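Local coordinates for protein putative alpha-L-fucosidase (Bacteroides thetaiotaomicron VPI-5482, PDB 3GZA) that probably hydrolyses alpha-L-fucosidic linkages to release L-fucose, at residues 26-31 / 86-91; 80-85 / 282-287. One frame throughout, in Å; residues are numbered along the deposited sequence.

Contact 1: 26-31 / 86-91. With NA (sodium ion), chain G; EDO (1,2-ethanediol), chain D.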
loop_
_atom_site.group_PDB
_atom_site.type_symbol
_atom_site.label_atom_id
_atom_site.label_comp_id
_atom_site.label_asym_id
_atom_site.label_seq_id
_atom_site.Cartn_x
_atom_site.Cartn_y
_atom_site.Cartn_z
ATOM N N PHE A 26 -18.448 3.889 15.081
ATOM C CA PHE A 26 -18.174 2.499 14.842
ATOM C C PHE A 26 -16.722 2.363 14.417
ATOM O O PHE A 26 -16.362 2.918 13.372
ATOM C CB PHE A 26 -19.070 1.935 13.714
ATOM C CG PHE A 26 -20.547 1.942 14.024
ATOM C CD1 PHE A 26 -21.295 3.111 13.847
ATOM C CD2 PHE A 26 -21.153 0.836 14.563
ATOM C CE1 PHE A 26 -22.669 3.094 14.173
ATOM C CE2 PHE A 26 -22.485 0.832 14.830
ATOM C CZ PHE A 26 -23.245 1.982 14.644
ATOM N N HIS A 27 -15.903 1.731 15.255
ATOM C CA HIS A 27 -14.511 1.444 14.949
ATOM C C HIS A 27 -14.391 0.057 14.319
ATOM O O HIS A 27 -14.932 -0.917 14.847
ATOM C CB HIS A 27 -13.637 1.515 16.202
ATOM C CG HIS A 27 -13.385 2.905 16.699
ATOM N ND1 HIS A 27 -14.333 3.663 17.367
ATOM C CD2 HIS A 27 -12.282 3.668 16.623
ATOM C CE1 HIS A 27 -13.802 4.839 17.673
ATOM N NE2 HIS A 27 -12.554 4.863 17.238
ATOM N N TYR A 28 -13.695 -0.039 13.181
ATOM C CA TYR A 28 -13.518 -1.289 12.482
ATOM C C TYR A 28 -12.217 -1.178 11.692
ATOM O O TYR A 28 -12.004 -0.168 11.014
ATOM C CB TYR A 28 -14.728 -1.505 11.582
ATOM C CG TYR A 28 -15.168 -2.924 11.301
ATOM C CD1 TYR A 28 -15.344 -3.791 12.349
ATOM C CD2 TYR A 28 -15.479 -3.326 10.024
ATOM C CE1 TYR A 28 -15.830 -5.060 12.131
ATOM C CE2 TYR A 28 -15.947 -4.593 9.787
ATOM C CZ TYR A 28 -16.159 -5.420 10.845
ATOM O OH TYR A 28 -16.682 -6.676 10.666
ATOM N N ASP A 29 -11.343 -2.135 11.850
ATOM C CA ASP A 29 -10.077 -2.185 11.148
ATOM C C ASP A 29 -9.631 -3.636 11.139
ATOM O O ASP A 29 -10.286 -4.502 11.721
ATOM C CB ASP A 29 -9.078 -1.211 11.816
ATOM C CG ASP A 29 -7.892 -0.806 10.926
ATOM O OD1 ASP A 29 -7.571 -1.525 9.917
ATOM O OD2 ASP A 29 -7.267 0.235 11.274
ATOM N N LEU A 30 -8.491 -3.911 10.480
ATOM C CA LEU A 30 -8.094 -5.311 10.233
ATOM C C LEU A 30 -7.913 -6.177 11.466
ATOM O O LEU A 30 -8.198 -7.385 11.442
ATOM C CB LEU A 30 -6.801 -5.314 9.403
ATOM C CG LEU A 30 -6.879 -4.651 8.026
ATOM C CD1 LEU A 30 -5.447 -4.443 7.467
ATOM C CD2 LEU A 30 -7.777 -5.453 7.039
ATOM N N HIS A 31 -7.408 -5.607 12.540
ATOM C CA HIS A 31 -7.096 -6.336 13.750
ATOM C C HIS A 31 -8.341 -6.821 14.489
ATOM O O HIS A 31 -8.205 -7.637 15.403
ATOM C CB HIS A 31 -6.211 -5.504 14.694
ATOM C CG HIS A 31 -6.764 -4.162 15.016
ATOM N ND1 HIS A 31 -7.801 -3.969 15.919
ATOM C CD2 HIS A 31 -6.492 -2.944 14.488
ATOM C CE1 HIS A 31 -8.083 -2.682 15.969
ATOM N NE2 HIS A 31 -7.308 -2.038 15.113
ATOM N N PHE A 86 -5.336 0.794 6.526
ATOM C CA PHE A 86 -6.288 0.161 5.654
ATOM C C PHE A 86 -7.518 1.001 5.562
ATOM O O PHE A 86 -8.014 1.472 6.583
ATOM C CB PHE A 86 -6.684 -1.160 6.247
ATOM C CG PHE A 86 -7.493 -2.030 5.307
ATOM C CD1 PHE A 86 -6.890 -2.628 4.221
ATOM C CD2 PHE A 86 -8.823 -2.247 5.545
ATOM C CE1 PHE A 86 -7.571 -3.455 3.378
ATOM C CE2 PHE A 86 -9.537 -3.067 4.688
ATOM C CZ PHE A 86 -8.912 -3.664 3.600
ATOM N N GLY A 87 -8.075 1.114 4.372
ATOM C CA GLY A 87 -9.261 1.878 4.167
ATOM C C GLY A 87 -10.502 1.077 3.785
ATOM O O GLY A 87 -10.459 0.235 2.912
ATOM N N LEU A 88 -11.621 1.372 4.435
ATOM C CA LEU A 88 -12.885 0.650 4.251
ATOM C C LEU A 88 -13.752 1.173 3.105
ATOM O O LEU A 88 -14.985 1.154 3.177
ATOM C CB LEU A 88 -13.687 0.643 5.557
ATOM C CG LEU A 88 -12.959 0.058 6.775
ATOM C CD1 LEU A 88 -13.976 0.009 7.947
ATOM C CD2 LEU A 88 -12.402 -1.323 6.465
ATOM N N TRP A 89 -13.134 1.575 1.998
ATOM C CA TRP A 89 -13.854 2.051 0.834
ATOM C C TRP A 89 -13.066 1.678 -0.422
ATOM O O TRP A 89 -11.934 1.196 -0.332
ATOM C CB TRP A 89 -14.175 3.562 0.910
ATOM C CG TRP A 89 -13.060 4.538 0.629
ATOM C CD1 TRP A 89 -12.893 5.271 -0.505
ATOM C CD2 TRP A 89 -11.969 4.911 1.499
ATOM N NE1 TRP A 89 -11.807 6.089 -0.377
ATOM C CE2 TRP A 89 -11.229 5.890 0.835
ATOM C CE3 TRP A 89 -11.601 4.571 2.797
ATOM C CZ2 TRP A 89 -10.070 6.450 1.390
ATOM C CZ3 TRP A 89 -10.460 5.171 3.377
ATOM C CH2 TRP A 89 -9.720 6.092 2.657
ATOM N N GLN A 90 -13.681 1.968 -1.571
ATOM C CA GLN A 90 -13.054 1.783 -2.894
ATOM C C GLN A 90 -12.232 3.040 -3.207
ATOM O O GLN A 90 -12.701 3.951 -3.874
ATOM C CB GLN A 90 -14.106 1.590 -3.954
ATOM C CG GLN A 90 -14.758 0.224 -3.859
ATOM C CD GLN A 90 -13.884 -0.921 -4.396
ATOM O OE1 GLN A 90 -13.410 -0.877 -5.535
ATOM N NE2 GLN A 90 -13.684 -1.940 -3.566
ATOM N N SER A 91 -10.972 3.043 -2.781
ATOM C CA SER A 91 -10.139 4.226 -3.009
ATOM C C SER A 91 -9.278 4.046 -4.249
ATOM O O SER A 91 -8.907 2.927 -4.587
ATOM C CB SER A 91 -9.165 4.440 -1.837
ATOM O OG SER A 91 -8.364 5.599 -2.014
HETATM NA NA NA G . -8.121 -8.006 17.752
HETATM C C1 EDO D . -11.419 6.663 19.675
HETATM O O1 EDO D . -10.945 6.779 18.328
HETATM C C2 EDO D . -12.287 7.862 19.884
HETATM O O2 EDO D . -11.443 8.992 19.987
HETATM O O HOH W 1 -9.911 0.280 8.724
HETATM O O HOH W 2 -6.709 1.910 9.061
HETATM O O HOH W 3 -9.057 -5.735 17.905
HETATM O O HOH W 4 -5.725 -7.122 18.014
HETATM O O HOH W 5 -10.453 -8.569 17.838
#
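Leu30 turns CG in beside its own backbone N (chi1 -61°) and Phe86 holds its ring anti to N (chi1 -170°), which brings a leucine methyl over a phenyl face. Leu30 CD2 stands 3.7 Å from the centroid of the Phe86 ring, close to the ring normal, in a CH-pi contact. The second methyl, Leu30 CD1, comes down at the root of the ring, 3.7 Å from Phe86 CB. A smaller apolar patch forms where Leu88 CD1 runs up against Tyr28, 4.0 Å from Tyr28 CB; the tyrosine hydroxyl itself hydrogen-bonds to the carbonyl of Asp320. Two waters join the polar atoms of the two loops. Water 1 donates to both Tyr28 O and Phe86 O, and water 2 donates to Asp29 OD2 and again to Phe86 O, at 2.8 Å to each. The other carboxylate oxygen, Asp29 OD1, takes the amide Leu30 N at 2.6 Å on its anti side, 25° out of the carboxylate plane. Just beyond, His31 O joins Asp34 and Ile36 in binding sodium. These loops follow the adjacent parallel strands 22-26 and 75-79 of the TIM-barrel domain. With apolar carbons meeting directly and carbonyls and carboxylate meeting through water, the buried backbone oxygen of Phe86 gains two donors that the facing loop does not itself supply.

Contact 2: 80-85 / 282-287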
loop_
_atom_site.group_PDB
_atom_site.type_symbol
_atom_site.label_atom_id
_atom_site.label_comp_id
_atom_site.label_asym_id
_atom_site.label_seq_id
_atom_site.Cartn_x
_atom_site.Cartn_y
_atom_site.Cartn_z
ATOM N N ALA A 80 -13.249 5.187 8.480
ATOM C CA ALA A 80 -12.801 4.834 7.154
ATOM C C ALA A 80 -11.375 4.325 7.161
ATOM O O ALA A 80 -11.034 3.421 6.396
ATOM C CB ALA A 80 -12.932 6.023 6.212
ATOM N N THR A 81 -10.544 4.970 7.958
ATOM C CA THR A 81 -9.195 4.479 8.325
ATOM C C THR A 81 -9.018 4.742 9.831
ATOM O O THR A 81 -9.785 5.512 10.448
ATOM C CB THR A 81 -8.025 5.186 7.675
ATOM O OG1 THR A 81 -8.011 6.592 8.074
ATOM C CG2 THR A 81 -8.080 5.076 6.131
ATOM N N HIS A 82 -8.010 4.089 10.409
ATOM C CA HIS A 82 -7.710 4.231 11.804
ATOM C C HIS A 82 -6.196 4.260 11.956
ATOM O O HIS A 82 -5.598 5.316 11.737
ATOM C CB HIS A 82 -8.483 3.246 12.682
ATOM C CG HIS A 82 -8.324 3.503 14.133
ATOM N ND1 HIS A 82 -7.482 2.767 14.917
ATOM C CD2 HIS A 82 -8.877 4.438 14.942
ATOM C CE1 HIS A 82 -7.519 3.223 16.157
ATOM N NE2 HIS A 82 -8.345 4.263 16.200
ATOM N N GLU A 83 -5.548 3.139 12.314
ATOM C CA GLU A 83 -4.122 3.096 12.523
ATOM C C GLU A 83 -3.346 2.179 11.592
ATOM O O GLU A 83 -2.160 2.377 11.420
ATOM C CB GLU A 83 -3.816 2.635 13.955
ATOM C CG GLU A 83 -4.244 3.643 15.044
ATOM C CD GLU A 83 -4.311 3.032 16.434
ATOM O OE1 GLU A 83 -4.388 1.775 16.566
ATOM O OE2 GLU A 83 -4.381 3.806 17.392
ATOM N N THR A 84 -3.979 1.187 10.977
ATOM C CA THR A 84 -3.211 0.237 10.149
ATOM C C THR A 84 -2.862 0.819 8.793
ATOM O O THR A 84 -1.975 0.321 8.125
ATOM C CB THR A 84 -3.947 -1.082 9.908
ATOM O OG1 THR A 84 -5.075 -0.862 9.039
ATOM C CG2 THR A 84 -4.378 -1.759 11.240
ATOM N N GLY A 85 -3.613 1.839 8.406
ATOM C CA GLY A 85 -3.564 2.415 7.090
ATOM C C GLY A 85 -4.618 1.864 6.152
ATOM O O GLY A 85 -4.753 2.428 5.067
ATOM N N GLU A 282 -13.057 -0.419 25.658
ATOM C CA GLU A 282 -12.753 -0.932 24.338
ATOM C C GLU A 282 -13.515 -0.270 23.200
ATOM O O GLU A 282 -14.714 -0.429 23.107
ATOM C CB GLU A 282 -13.030 -2.432 24.297
ATOM C CG GLU A 282 -12.388 -3.166 25.454
ATOM C CD GLU A 282 -10.909 -2.844 25.707
ATOM O OE1 GLU A 282 -10.047 -3.009 24.798
ATOM O OE2 GLU A 282 -10.562 -2.524 26.868
ATOM N N TRP A 283 -12.786 0.435 22.329
ATOM C CA TRP A 283 -13.384 1.075 21.172
ATOM C C TRP A 283 -13.579 0.066 20.035
ATOM O O TRP A 283 -14.360 0.299 19.119
ATOM C CB TRP A 283 -12.530 2.239 20.706
ATOM C CG TRP A 283 -12.547 3.407 21.621
ATOM C CD1 TRP A 283 -11.593 3.737 22.508
ATOM C CD2 TRP A 283 -13.588 4.400 21.759
ATOM N NE1 TRP A 283 -11.946 4.884 23.184
ATOM C CE2 TRP A 283 -13.179 5.296 22.753
ATOM C CE3 TRP A 283 -14.797 4.629 21.102
ATOM C CZ2 TRP A 283 -13.929 6.425 23.122
ATOM C CZ3 TRP A 283 -15.569 5.686 21.510
ATOM C CH2 TRP A 283 -15.115 6.607 22.467
ATOM N N PHE A 284 -12.826 -1.011 20.058
ATOM C CA PHE A 284 -12.926 -2.109 19.063
ATOM C C PHE A 284 -13.447 -3.420 19.631
ATOM O O PHE A 284 -13.315 -3.713 20.833
ATOM C CB PHE A 284 -11.518 -2.412 18.480
ATOM C CG PHE A 284 -10.963 -1.353 17.562
ATOM C CD1 PHE A 284 -11.321 -1.358 16.236
ATOM C CD2 PHE A 284 -10.069 -0.388 18.014
ATOM C CE1 PHE A 284 -10.764 -0.431 15.352
ATOM C CE2 PHE A 284 -9.559 0.537 17.166
ATOM C CZ PHE A 284 -9.939 0.547 15.822
ATOM N N TRP A 285 -14.033 -4.212 18.747
ATOM C CA TRP A 285 -14.429 -5.568 19.098
ATOM C C TRP A 285 -13.180 -6.388 19.342
ATOM O O TRP A 285 -12.259 -6.401 18.539
ATOM C CB TRP A 285 -15.263 -6.206 17.995
ATOM C CG TRP A 285 -15.862 -7.488 18.465
ATOM C CD1 TRP A 285 -17.100 -7.654 19.043
ATOM C CD2 TRP A 285 -15.237 -8.790 18.496
ATOM N NE1 TRP A 285 -17.275 -8.961 19.407
ATOM C CE2 TRP A 285 -16.158 -9.677 19.070
ATOM C CE3 TRP A 285 -13.992 -9.291 18.073
ATOM C CZ2 TRP A 285 -15.870 -11.020 19.267
ATOM C CZ3 TRP A 285 -13.714 -10.640 18.294
ATOM C CH2 TRP A 285 -14.673 -11.478 18.856
ATOM N N GLU A 286 -13.201 -7.135 20.432
ATOM C CA GLU A 286 -12.142 -8.021 20.873
ATOM C C GLU A 286 -12.828 -9.254 21.453
ATOM O O GLU A 286 -13.978 -9.187 21.887
ATOM C CB GLU A 286 -11.260 -7.356 21.935
ATOM C CG GLU A 286 -10.583 -6.141 21.465
ATOM C CD GLU A 286 -10.087 -5.336 22.588
ATOM O OE1 GLU A 286 -9.077 -5.710 23.177
ATOM O OE2 GLU A 286 -10.699 -4.285 22.870
ATOM N N PRO A 287 -12.147 -10.392 21.467
ATOM C CA PRO A 287 -12.799 -11.571 22.040
ATOM C C PRO A 287 -13.095 -11.457 23.527
ATOM O O PRO A 287 -12.346 -10.785 24.267
ATOM C CB PRO A 287 -11.767 -12.691 21.827
ATOM C CG PRO A 287 -10.854 -12.151 20.710
ATOM C CD PRO A 287 -10.845 -10.671 20.841
#
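His82 and Phe284 reach for each other from opposite directions, and the histidine is the one to follow outward. Its CB leaves the backbone alongside the Asp29 carboxylate, with His82 CB 4.8 Å from Asp29 OD2. CG lies anti to the backbone N (chi1 -172°), which carries the imidazole away from its own loop and across to the phenyl ring. His82 CG is already 3.8 Å from Phe284 CZ. One branch then does most of the touching: His82 ND1 comes to 3.4 Å from Phe284 CZ, and the next atom round, His82 CE1, sits 3.5 Å from Phe284 CE2. The CZ-CE2 edge of the phenyl therefore stands over the ND1-CE1 side of one imidazole face, displaced from its centre toward the rim. This is an edge-to-face, or T-shaped, pair, with ring centroids 4.9 Å apart and planes at 76°. Both loops leave the C-terminal ends of TIM-barrel strands, 75-79 and 264-273, His82 soon after its strand and Phe284 well along its loop; this is the face of such barrels where active sites ordinarily lie. On the other branch His82 CD2 touches more loosely, 4.1 Å from Phe284 CZ. At the tip, His82 NE2 is 4.0 Å from Phe284 CE2, and a 1,2-ethanediol, probably from the crystallisation liquor, lies close to the histidine side chain. Nearby acids tie both loops to residues 38-44: Glu83 makes a salt bridge to Arg44 and hydrogen-bonds Tyr38, Gln40 and Asn43, and Glu286 accepts from the Tyr38 amide, while its salt bridge to Arg280 stays within its own loop.

Both contacts are buried, their centres 8 Å apart, and residues 80-85 run straight into 86-91 within the one loop after strand 75-79. That loop therefore faces 26-31 in contact 1 and 282-287 in contact 2. Contact 1 joins loops of neighbouring strands and mixes aliphatic packing with bridging water; contact 2 buries less surface and rests on a single aromatic pair between more distant strands. A probable hydrogen bond from Thr84 OG1 to Asp29 OD1 (2.7 Å) ties 80-85 to 26-31, while another, Leu88 N to Ala80 O (2.9 Å), folds the shared loop on itself. Packing adds to this, with His31 CE1 3.5 Å from Phe284 CD1 beside the sodium site.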